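Local coordinates for protein flavin-containing monooxygenase (Allium sativum, PDB 6WPU) that binds flavin-adenine dinucleotide and probably uses it to oxygenate the sulfur of S-allyl-L-cysteine, at residues D66-P71 with H203-R208; E185-E190 with G295-F300; V311-V316 with P387-H392. All blocks are in the same frame, centred on the assembly; numbering follows the deposited sequence.

These three contacts illustrate how loops and very short strands can be joined outside the two large sheets of a flavoprotein, apart from the end of strand 200-203. Contacts 1 and 2 alternate along the chain, 66-71 and 185-190 preceding their partners 203-208 and 295-300; contact 3, 311-316 with 387-392, comes after both have closed. Centres of contacts 1 and 2 lie about 14 Å apart and those of contacts 2 and 3 about 11 Å; contacts 1 and 3 do not touch, their centres about 25 Å and nearest atoms about 10 Å apart. Contact 2 meets both, through Tyr-296 with His-203 and through Asn-314, giving a connected series whose middle member comes closest to the flavin.

Contact 1: residues D66-P71 with H203-R208; sequences DTEPDP and HSHNYR
Asn-206 grips the 66-71 loop at two places, Glu-68 N and Pro-71 O. Its OD1 accepts the backbone N of Glu-68 at 2.9 Å, a nearly straight bond (165°) whose donor stands above the carbonyl plane, while ND2 gives a weak bond to Pro-71 O. With CG anti to its own carbonyl carbon (chi1 -64°), the amide is directed into the bend of 66-71. Pro-71 O has a second donor, the backbone N of His-203, at 3.0 Å.

The charged and ionisable groups form a second set. His-205 NE2 donates to Glu-68 OE2 at 3.1 Å; OE2 lies at the ring edge, close to the imidazole plane, yet the N-H meets it from above the carboxylate plane, the two planes standing 71° apart. The other ring nitrogen, ND1, bonds Ser-84, and Arg-78 forms a salt bridge with Glu-68 OE1. Arg-208 NH2 reaches Asp-66 O at 3.0 Å, tilted from the guanidinium plane, and NE adds a weak bond to the same oxygen while also bonding Thr-64 O. On its own segment NH1 is shared between His-205 O (2.8 Å) and Tyr-207 O.

Apolar contact is slight: Thr-67 CG2 lies over the rim of one guanidinium face, 3.6 Å from Arg-208 CG, and also meets Asn-206 O at 3.3 Å. An uncharged leucine in place of Arg-208 would probably leave the carbonyls of Asp-66, Thr-64, His-205 and Tyr-207 without these donors, costing the two loops their tie at this end.

The chemistry thus joins two loops mainly through side-chain groups bonded to backbone atoms. The histidine-carboxylate pair extends this polar network to Arg-78 and Ser-84, with the His-205 side chain about 7 Å from the flavin cofactor.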
loop_
_atom_site.group_PDB
_atom_site.type_symbol
_atom_site.label_atom_id
_atom_site.label_comp_id
_atom_site.label_asym_id
_atom_site.label_seq_id
_atom_site.Cartn_x
_atom_site.Cartn_y
_atom_site.Cartn_z
ATOM N N ASP A 66 15.909 -10.686 -0.771
ATOM C CA ASP A 66 16.635 -9.688 -1.549
ATOM C C ASP A 66 16.415 -8.314 -0.954
ATOM O O ASP A 66 15.309 -7.989 -0.505
ATOM C CB ASP A 66 16.153 -9.652 -3.007
ATOM C CG ASP A 66 16.433 -10.932 -3.777
ATOM O OD1 ASP A 66 17.090 -11.853 -3.243
ATOM O OD2 ASP A 66 15.973 -11.013 -4.943
ATOM N N THR A 67 17.470 -7.495 -0.971
ATOM C CA THR A 67 17.379 -6.086 -0.616
ATOM C C THR A 67 18.178 -5.277 -1.626
ATOM O O THR A 67 19.004 -5.812 -2.370
ATOM C CB THR A 67 17.912 -5.789 0.790
ATOM O OG1 THR A 67 19.286 -6.173 0.850
ATOM C CG2 THR A 67 17.142 -6.555 1.837
ATOM N N GLU A 68 17.941 -3.978 -1.632
ATOM C CA GLU A 68 18.624 -3.158 -2.619
ATOM C C GLU A 68 20.069 -2.900 -2.185
ATOM O O GLU A 68 20.361 -2.820 -0.991
ATOM C CB GLU A 68 17.863 -1.850 -2.824
ATOM C CG GLU A 68 16.483 -2.148 -3.458
ATOM C CD GLU A 68 15.602 -0.926 -3.713
ATOM O OE1 GLU A 68 16.059 0.226 -3.485
ATOM O OE2 GLU A 68 14.436 -1.136 -4.149
ATOM N N PRO A 69 21.001 -2.826 -3.142
ATOM C CA PRO A 69 22.416 -2.646 -2.772
ATOM C C PRO A 69 22.678 -1.361 -1.994
ATOM O O PRO A 69 23.608 -1.316 -1.189
ATOM C CB PRO A 69 23.139 -2.647 -4.128
ATOM C CG PRO A 69 22.180 -3.262 -5.083
ATOM C CD PRO A 69 20.805 -2.967 -4.593
ATOM N N ASP A 70 21.880 -0.312 -2.208
ATOM C CA ASP A 70 21.968 0.908 -1.413
ATOM C C ASP A 70 21.018 0.761 -0.230
ATOM O O ASP A 70 19.792 0.763 -0.432
ATOM C CB ASP A 70 21.595 2.127 -2.265
ATOM C CG ASP A 70 21.546 3.430 -1.470
ATOM O OD1 ASP A 70 21.883 3.438 -0.269
ATOM O OD2 ASP A 70 21.165 4.460 -2.056
ATOM N N PRO A 71 21.517 0.613 1.004
ATOM C CA PRO A 71 20.606 0.440 2.151
ATOM C C PRO A 71 19.642 1.592 2.337
ATOM O O PRO A 71 18.600 1.407 2.981
ATOM C CB PRO A 71 21.559 0.304 3.360
ATOM C CG PRO A 71 22.900 0.714 2.867
ATOM C CD PRO A 71 22.932 0.470 1.392
ATOM N N HIS A 203 16.804 2.480 5.098
ATOM C CA HIS A 203 15.354 2.599 5.044
ATOM C C HIS A 203 14.755 1.229 5.336
ATOM O O HIS A 203 15.334 0.201 4.988
ATOM C CB HIS A 203 14.886 3.112 3.671
ATOM C CG HIS A 203 13.448 3.541 3.645
ATOM N ND1 HIS A 203 12.408 2.657 3.450
ATOM C CD2 HIS A 203 12.879 4.761 3.810
ATOM C CE1 HIS A 203 11.260 3.314 3.498
ATOM N NE2 HIS A 203 11.520 4.591 3.716
ATOM N N SER A 204 13.610 1.223 6.015
ATOM C CA SER A 204 12.931 -0.032 6.334
ATOM C C SER A 204 12.543 -0.821 5.098
ATOM O O SER A 204 12.248 -2.016 5.212
ATOM C CB SER A 204 11.662 0.243 7.141
ATOM O OG SER A 204 10.743 1.022 6.388
ATOM N N HIS A 205 12.518 -0.181 3.922
ATOM C CA HIS A 205 12.293 -0.924 2.684
ATOM C C HIS A 205 13.260 -2.092 2.558
ATOM O O HIS A 205 12.929 -3.109 1.945
ATOM C CB HIS A 205 12.439 0.001 1.479
ATOM C CG HIS A 205 12.265 -0.688 0.160
ATOM N ND1 HIS A 205 11.066 -1.243 -0.238
ATOM C CD2 HIS A 205 13.130 -0.881 -0.866
ATOM C CE1 HIS A 205 11.207 -1.767 -1.443
ATOM N NE2 HIS A 205 12.445 -1.551 -1.853
ATOM N N ASN A 206 14.440 -1.983 3.158
ATOM C CA ASN A 206 15.434 -3.041 3.082
ATOM C C ASN A 206 15.503 -3.873 4.360
ATOM O O ASN A 206 16.426 -4.681 4.511
ATOM C CB ASN A 206 16.797 -2.434 2.738
ATOM C CG ASN A 206 16.792 -1.784 1.366
ATOM O OD1 ASN A 206 16.445 -2.429 0.378
ATOM N ND2 ASN A 206 17.143 -0.505 1.299
ATOM N N TYR A 207 14.538 -3.722 5.272
ATOM C CA TYR A 207 14.572 -4.510 6.499
ATOM C C TYR A 207 13.956 -5.878 6.238
ATOM O O TYR A 207 12.855 -5.977 5.683
ATOM C CB TYR A 207 13.839 -3.816 7.654
ATOM C CG TYR A 207 13.830 -4.743 8.852
ATOM C CD1 TYR A 207 15.017 -5.000 9.566
ATOM C CD2 TYR A 207 12.684 -5.433 9.218
ATOM C CE1 TYR A 207 15.036 -5.884 10.637
ATOM C CE2 TYR A 207 12.693 -6.334 10.295
ATOM C CZ TYR A 207 13.880 -6.549 10.991
ATOM O OH TYR A 207 13.910 -7.427 12.039
ATOM N N ARG A 208 14.660 -6.936 6.642
ATOM C CA ARG A 208 14.162 -8.292 6.424
ATOM C C ARG A 208 14.130 -9.125 7.696
ATOM O O ARG A 208 13.114 -9.770 7.987
ATOM C CB ARG A 208 15.012 -9.019 5.381
ATOM C CG ARG A 208 14.903 -8.404 3.975
ATOM C CD ARG A 208 13.464 -8.438 3.445
ATOM N NE ARG A 208 13.447 -7.884 2.101
ATOM C CZ ARG A 208 13.138 -6.625 1.816
ATOM N NH1 ARG A 208 12.773 -5.781 2.789
ATOM N NH2 ARG A 208 13.179 -6.221 0.550
#

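Contact 2: residues E185-E190 with G295-F300; sequences EPRFAE and GYVYNF
Glu-185 O receives the shortest direct polar bond of this pair, from Val-297 N at 2.8 Å, nearly along the C=O axis. The same oxygen lies at the edge of the Tyr-296 ring, 3.4 Å from CD1. Two residues on, Arg-187 N donates to Gly-295 O at 2.9 Å, almost straight at 172° but from above the carbonyl plane. Between these bonds Pro-186 faces Tyr-296 as an antiparallel non-hydrogen-bonded pair, and Pro-186 CA directs a CA-H...O contact at Gly-295 O. A water bridges the other side of the Glu-185 and Val-297 pair, accepting from Glu-185 N and donating to Val-297 O.

Val-297 uses both methyls against 185-187. CG2 touches Glu-185 CG at 3.5 Å: a chi1 of -175° sets CG against this methyl, and the chain then bends at chi2 to take the carboxylate away from it, into a salt bridge with Arg-78. CG1 meets Arg-187 CB at 3.5 Å. Asn-299 CB adds a looser touch, 4.0 Å from Glu-185 CB. Gly-295 adopts backbone angles at which a CB would press on the preceding carbonyl, which explains the glycine.

Strands 185-186 and 296-297 form a short, weakly bonded antiparallel pair. Tyr-296 leaves it towards the flavin, its OH bonded to Ser-84 and its ring edge-to-face with His-203 at the end of strand 200-203, which runs parallel to strand 289-292, while Tyr-298 and Phe-300 pack on the hairpin strands 310-312 and 315-317.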
loop_
_atom_site.group_PDB
_atom_site.type_symbol
_atom_site.label_atom_id
_atom_site.label_comp_id
_atom_site.label_asym_id
_atom_site.label_seq_id
_atom_site.Cartn_x
_atom_site.Cartn_y
_atom_site.Cartn_z
ATOM N N GLU A 185 9.120 3.090 -3.576
ATOM C CA GLU A 185 10.022 4.228 -3.607
ATOM C C GLU A 185 9.972 4.944 -2.260
ATOM O O GLU A 185 8.913 5.475 -1.892
ATOM C CB GLU A 185 9.647 5.172 -4.734
ATOM C CG GLU A 185 10.603 6.349 -4.924
ATOM C CD GLU A 185 11.956 5.944 -5.523
ATOM O OE1 GLU A 185 12.119 4.777 -5.928
ATOM O OE2 GLU A 185 12.859 6.801 -5.590
ATOM N N PRO A 186 11.076 4.999 -1.508
ATOM C CA PRO A 186 11.031 5.494 -0.122
ATOM C C PRO A 186 10.948 7.005 -0.004
ATOM O O PRO A 186 11.421 7.756 -0.861
ATOM C CB PRO A 186 12.366 5.007 0.461
ATOM C CG PRO A 186 13.280 5.068 -0.697
ATOM C CD PRO A 186 12.424 4.538 -1.868
ATOM N N ARG A 187 10.365 7.446 1.107
ATOM C CA ARG A 187 10.566 8.802 1.583
ATOM C C ARG A 187 11.261 8.739 2.940
ATOM O O ARG A 187 11.256 7.705 3.616
ATOM C CB ARG A 187 9.251 9.588 1.660
ATOM C CG ARG A 187 8.418 9.349 2.867
ATOM C CD ARG A 187 7.075 10.091 2.787
ATOM N NE ARG A 187 7.180 11.530 2.531
ATOM C CZ ARG A 187 7.145 12.478 3.473
ATOM N NH1 ARG A 187 7.032 12.143 4.755
ATOM N NH2 ARG A 187 7.228 13.767 3.134
ATOM N N PHE A 188 11.842 9.863 3.346
ATOM C CA PHE A 188 12.832 9.862 4.420
ATOM C C PHE A 188 12.532 10.906 5.478
ATOM O O PHE A 188 11.804 11.869 5.246
ATOM C CB PHE A 188 14.225 10.116 3.863
ATOM C CG PHE A 188 14.649 9.088 2.894
ATOM C CD1 PHE A 188 15.233 7.913 3.337
ATOM C CD2 PHE A 188 14.418 9.261 1.539
ATOM C CE1 PHE A 188 15.603 6.947 2.440
ATOM C CE2 PHE A 188 14.790 8.297 0.638
ATOM C CZ PHE A 188 15.376 7.138 1.090
ATOM N N ALA A 189 13.128 10.705 6.648
ATOM C CA ALA A 189 13.076 11.681 7.719
ATOM C C ALA A 189 14.208 12.690 7.547
ATOM O O ALA A 189 15.225 12.406 6.912
ATOM C CB ALA A 189 13.187 10.987 9.077
ATOM N N GLU A 190 14.007 13.888 8.087
ATOM C CA GLU A 190 15.044 14.909 8.135
ATOM C C GLU A 190 15.660 14.856 9.524
ATOM O O GLU A 190 15.008 15.220 10.504
ATOM C CB GLU A 190 14.470 16.292 7.838
ATOM C CG GLU A 190 14.259 16.544 6.359
ATOM C CD GLU A 190 15.573 16.672 5.605
ATOM O OE1 GLU A 190 16.430 17.474 6.044
ATOM O OE2 GLU A 190 15.750 15.965 4.583
ATOM N N GLY A 295 8.032 5.514 5.388
ATOM C CA GLY A 295 7.080 5.284 4.314
ATOM C C GLY A 295 7.638 5.541 2.923
ATOM O O GLY A 295 8.851 5.504 2.667
ATOM N N TYR A 296 6.710 5.815 2.006
ATOM C CA TYR A 296 6.994 5.750 0.583
ATOM C C TYR A 296 6.354 6.924 -0.139
ATOM O O TYR A 296 5.578 7.696 0.433
ATOM C CB TYR A 296 6.508 4.421 -0.001
ATOM C CG TYR A 296 7.216 3.261 0.642
ATOM C CD1 TYR A 296 8.390 2.752 0.089
ATOM C CD2 TYR A 296 6.731 2.691 1.819
ATOM C CE1 TYR A 296 9.067 1.704 0.685
ATOM C CE2 TYR A 296 7.403 1.643 2.431
ATOM C CZ TYR A 296 8.570 1.157 1.862
ATOM O OH TYR A 296 9.249 0.123 2.475
ATOM N N VAL A 297 6.708 7.061 -1.419
ATOM C CA VAL A 297 6.117 8.064 -2.290
ATOM C C VAL A 297 5.541 7.349 -3.511
ATOM O O VAL A 297 5.903 6.212 -3.835
ATOM C CB VAL A 297 7.120 9.154 -2.719
ATOM C CG1 VAL A 297 7.709 9.861 -1.496
ATOM C CG2 VAL A 297 8.217 8.554 -3.559
ATOM N N TYR A 298 4.597 8.022 -4.160
ATOM C CA TYR A 298 4.085 7.570 -5.445
ATOM C C TYR A 298 5.168 7.730 -6.494
ATOM O O TYR A 298 5.973 8.658 -6.436
ATOM C CB TYR A 298 2.850 8.384 -5.837
ATOM C CG TYR A 298 1.715 8.215 -4.854
ATOM C CD1 TYR A 298 1.503 9.146 -3.843
ATOM C CD2 TYR A 298 0.871 7.099 -4.919
ATOM C CE1 TYR A 298 0.467 8.995 -2.929
ATOM C CE2 TYR A 298 -0.164 6.934 -4.014
ATOM C CZ TYR A 298 -0.355 7.889 -3.009
ATOM O OH TYR A 298 -1.377 7.760 -2.082
ATOM N N ASN A 299 5.188 6.822 -7.464
ATOM C CA ASN A 299 6.254 6.845 -8.464
ATOM C C ASN A 299 5.747 6.142 -9.719
ATOM O O ASN A 299 5.543 4.926 -9.684
ATOM C CB ASN A 299 7.500 6.163 -7.898
ATOM C CG ASN A 299 8.699 6.282 -8.804
ATOM O OD1 ASN A 299 8.954 7.333 -9.371
ATOM N ND2 ASN A 299 9.435 5.191 -8.959
ATOM N N PHE A 300 5.547 6.895 -10.813
ATOM C CA PHE A 300 5.142 6.344 -12.116
ATOM C C PHE A 300 6.089 6.811 -13.211
ATOM O O PHE A 300 5.700 7.604 -14.076
ATOM C CB PHE A 300 3.737 6.769 -12.539
ATOM C CG PHE A 300 2.786 6.942 -11.434
ATOM C CD1 PHE A 300 2.495 8.206 -10.958
ATOM C CD2 PHE A 300 2.116 5.855 -10.916
ATOM C CE1 PHE A 300 1.587 8.380 -9.941
ATOM C CE2 PHE A 300 1.200 6.017 -9.893
ATOM C CZ PHE A 300 0.942 7.292 -9.400
HETATM O O HOH W 1 6.492 3.567 -4.316
#

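Contact 3: residues V311-V316 with P387-H392; sequences VDDNRV and PKRYTH
Lys-388 NZ and Asp-312 OD2 form a salt bridge at 2.6 Å, the amine arriving on the syn side of the carboxylate. Next comes Thr-391 OG1, a junction of the contact: it accepts Arg-315 NE at 2.9 Å, in the guanidinium plane and nearly straight (165°), takes a weaker bond from NH2, and donates to Lys-388 O at 2.6 Å. The arginine chain, extended to CD, bends at chi3 (-70°), which turns NE to the threonine. The hydroxyl's donation fixes its rotation and leaves its acceptor side for the arginine. Val-316 N donates a hydrogen bond to His-392 NE2 at 2.9 Å, in the imidazole plane, so this nitrogen acts as an acceptor; ND1 pairs with His-322. A water donates to both Asn-314 O and Arg-389 O and accepts from His-392 N.

Lys-388 CG sits over the centre of one guanidinium face of Arg-315, 3.7 Å from CZ, as the lysine chain crosses it at about a right angle. Arg-389 CA makes a CA-H...O contact with Asp-313 O at 3.1 Å, and its CB runs beside the Asp-313 carboxylate.

Asp-312 to Arg-315 is the type I' turn of the hairpin formed by strands 310-312 and 315-317. Its tip meets the loop between helices 367-383 and 398-409: Arg-315 makes a cation-pi contact with Tyr-378 of the first helix, and Asn-314 reaches back to Tyr-296 on strand 296-297.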
loop_
_atom_site.group_PDB
_atom_site.type_symbol
_atom_site.label_atom_id
_atom_site.label_comp_id
_atom_site.label_asym_id
_atom_site.label_seq_id
_atom_site.Cartn_x
_atom_site.Cartn_y
_atom_site.Cartn_z
ATOM N N VAL A 311 2.861 14.338 -9.574
ATOM C CA VAL A 311 3.025 13.889 -8.194
ATOM C C VAL A 311 3.765 14.994 -7.466
ATOM O O VAL A 311 4.876 15.359 -7.866
ATOM C CB VAL A 311 3.796 12.561 -8.106
ATOM C CG1 VAL A 311 4.081 12.190 -6.647
ATOM C CG2 VAL A 311 3.022 11.459 -8.793
ATOM N N ASP A 312 3.148 15.549 -6.423
ATOM C CA ASP A 312 3.719 16.681 -5.695
ATOM C C ASP A 312 3.500 16.453 -4.208
ATOM O O ASP A 312 2.377 16.616 -3.720
ATOM C CB ASP A 312 3.086 17.999 -6.143
ATOM C CG ASP A 312 3.575 19.201 -5.327
ATOM O OD1 ASP A 312 4.726 19.167 -4.820
ATOM O OD2 ASP A 312 2.798 20.179 -5.195
ATOM N N ASP A 313 4.568 16.083 -3.492
ATOM C CA ASP A 313 4.513 15.824 -2.050
ATOM C C ASP A 313 3.377 14.858 -1.722
ATOM O O ASP A 313 2.513 15.128 -0.886
ATOM C CB ASP A 313 4.373 17.128 -1.260
ATOM C CG ASP A 313 4.662 16.943 0.239
ATOM O OD1 ASP A 313 5.202 15.878 0.625
ATOM O OD2 ASP A 313 4.336 17.860 1.029
ATOM N N ASN A 314 3.357 13.749 -2.458
ATOM C CA ASN A 314 2.377 12.668 -2.349
ATOM C C ASN A 314 0.943 13.118 -2.618
ATOM O O ASN A 314 -0.007 12.485 -2.143
ATOM C CB ASN A 314 2.490 11.947 -1.000
ATOM C CG ASN A 314 3.458 10.795 -1.076
ATOM O OD1 ASN A 314 4.034 10.540 -2.144
ATOM N ND2 ASN A 314 3.676 10.109 0.035
ATOM N N ARG A 315 0.763 14.193 -3.387
ATOM C CA ARG A 315 -0.525 14.490 -4.012
ATOM C C ARG A 315 -0.424 14.107 -5.489
ATOM O O ARG A 315 0.358 14.701 -6.244
ATOM C CB ARG A 315 -0.913 15.956 -3.851
ATOM C CG ARG A 315 -2.074 16.357 -4.742
ATOM C CD ARG A 315 -2.468 17.800 -4.491
ATOM N NE ARG A 315 -3.098 17.962 -3.180
ATOM C CZ ARG A 315 -3.532 19.125 -2.707
ATOM N NH1 ARG A 315 -3.381 20.227 -3.424
ATOM N NH2 ARG A 315 -4.127 19.183 -1.532
ATOM N N VAL A 316 -1.179 13.090 -5.884
ATOM C CA VAL A 316 -1.215 12.637 -7.270
ATOM C C VAL A 316 -2.411 13.274 -7.961
ATOM O O VAL A 316 -3.531 13.242 -7.440
ATOM C CB VAL A 316 -1.314 11.107 -7.357
ATOM C CG1 VAL A 316 -1.376 10.677 -8.821
ATOM C CG2 VAL A 316 -0.166 10.443 -6.643
ATOM N N PRO A 387 -2.087 19.204 5.345
ATOM C CA PRO A 387 -1.049 19.374 4.318
ATOM C C PRO A 387 -1.246 18.468 3.108
ATOM O O PRO A 387 -1.912 17.427 3.160
ATOM C CB PRO A 387 0.252 19.020 5.049
ATOM C CG PRO A 387 -0.160 18.242 6.237
ATOM C CD PRO A 387 -1.532 18.720 6.620
ATOM N N LYS A 388 -0.587 18.884 2.017
ATOM C CA LYS A 388 -0.661 18.202 0.724
ATOM C C LYS A 388 -0.478 16.696 0.851
ATOM O O LYS A 388 -1.141 15.919 0.152
ATOM C CB LYS A 388 0.415 18.768 -0.207
ATOM C CG LYS A 388 -0.073 19.326 -1.523
ATOM C CD LYS A 388 1.092 19.889 -2.331
ATOM C CE LYS A 388 0.764 21.275 -2.873
ATOM N NZ LYS A 388 1.964 21.950 -3.434
ATOM N N ARG A 389 0.425 16.259 1.730
ATOM C CA ARG A 389 0.830 14.860 1.676
ATOM C C ARG A 389 -0.232 13.909 2.212
ATOM O O ARG A 389 -0.080 12.695 2.048
ATOM C CB ARG A 389 2.156 14.662 2.423
ATOM C CG ARG A 389 2.105 14.838 3.935
ATOM C CD ARG A 389 3.527 14.717 4.538
ATOM N NE ARG A 389 3.557 14.943 5.985
ATOM C CZ ARG A 389 3.452 16.140 6.562
ATOM N NH1 ARG A 389 3.299 17.230 5.813
ATOM N NH2 ARG A 389 3.481 16.250 7.887
ATOM N N TYR A 390 -1.308 14.415 2.818
ATOM C CA TYR A 390 -2.417 13.579 3.260
ATOM C C TYR A 390 -3.569 13.540 2.257
ATOM O O TYR A 390 -4.666 13.094 2.612
ATOM C CB TYR A 390 -2.927 14.052 4.626
ATOM C CG TYR A 390 -1.878 13.967 5.714
ATOM C CD1 TYR A 390 -1.267 12.763 6.026
ATOM C CD2 TYR A 390 -1.483 15.097 6.412
ATOM C CE1 TYR A 390 -0.297 12.692 7.004
ATOM C CE2 TYR A 390 -0.515 15.030 7.395
ATOM C CZ TYR A 390 0.068 13.835 7.686
ATOM O OH TYR A 390 1.028 13.791 8.662
ATOM N N THR A 391 -3.353 14.001 1.022
ATOM C CA THR A 391 -4.456 14.111 0.067
ATOM C C THR A 391 -5.178 12.776 -0.114
ATOM O O THR A 391 -6.410 12.736 -0.213
ATOM C CB THR A 391 -3.945 14.619 -1.286
ATOM O OG1 THR A 391 -3.441 15.953 -1.155
ATOM C CG2 THR A 391 -5.085 14.632 -2.338
ATOM N N HIS A 392 -4.433 11.675 -0.165
ATOM C CA HIS A 392 -5.012 10.367 -0.453
ATOM C C HIS A 392 -5.172 9.515 0.790
ATOM O O HIS A 392 -5.498 8.326 0.681
ATOM C CB HIS A 392 -4.162 9.645 -1.496
ATOM C CG HIS A 392 -3.926 10.469 -2.717
ATOM N ND1 HIS A 392 -4.959 10.913 -3.519
ATOM C CD2 HIS A 392 -2.788 10.973 -3.249
ATOM C CE1 HIS A 392 -4.462 11.639 -4.505
ATOM N NE2 HIS A 392 -3.148 11.692 -4.361
HETATM O O HOH W 2 -1.579 11.510 -0.012
#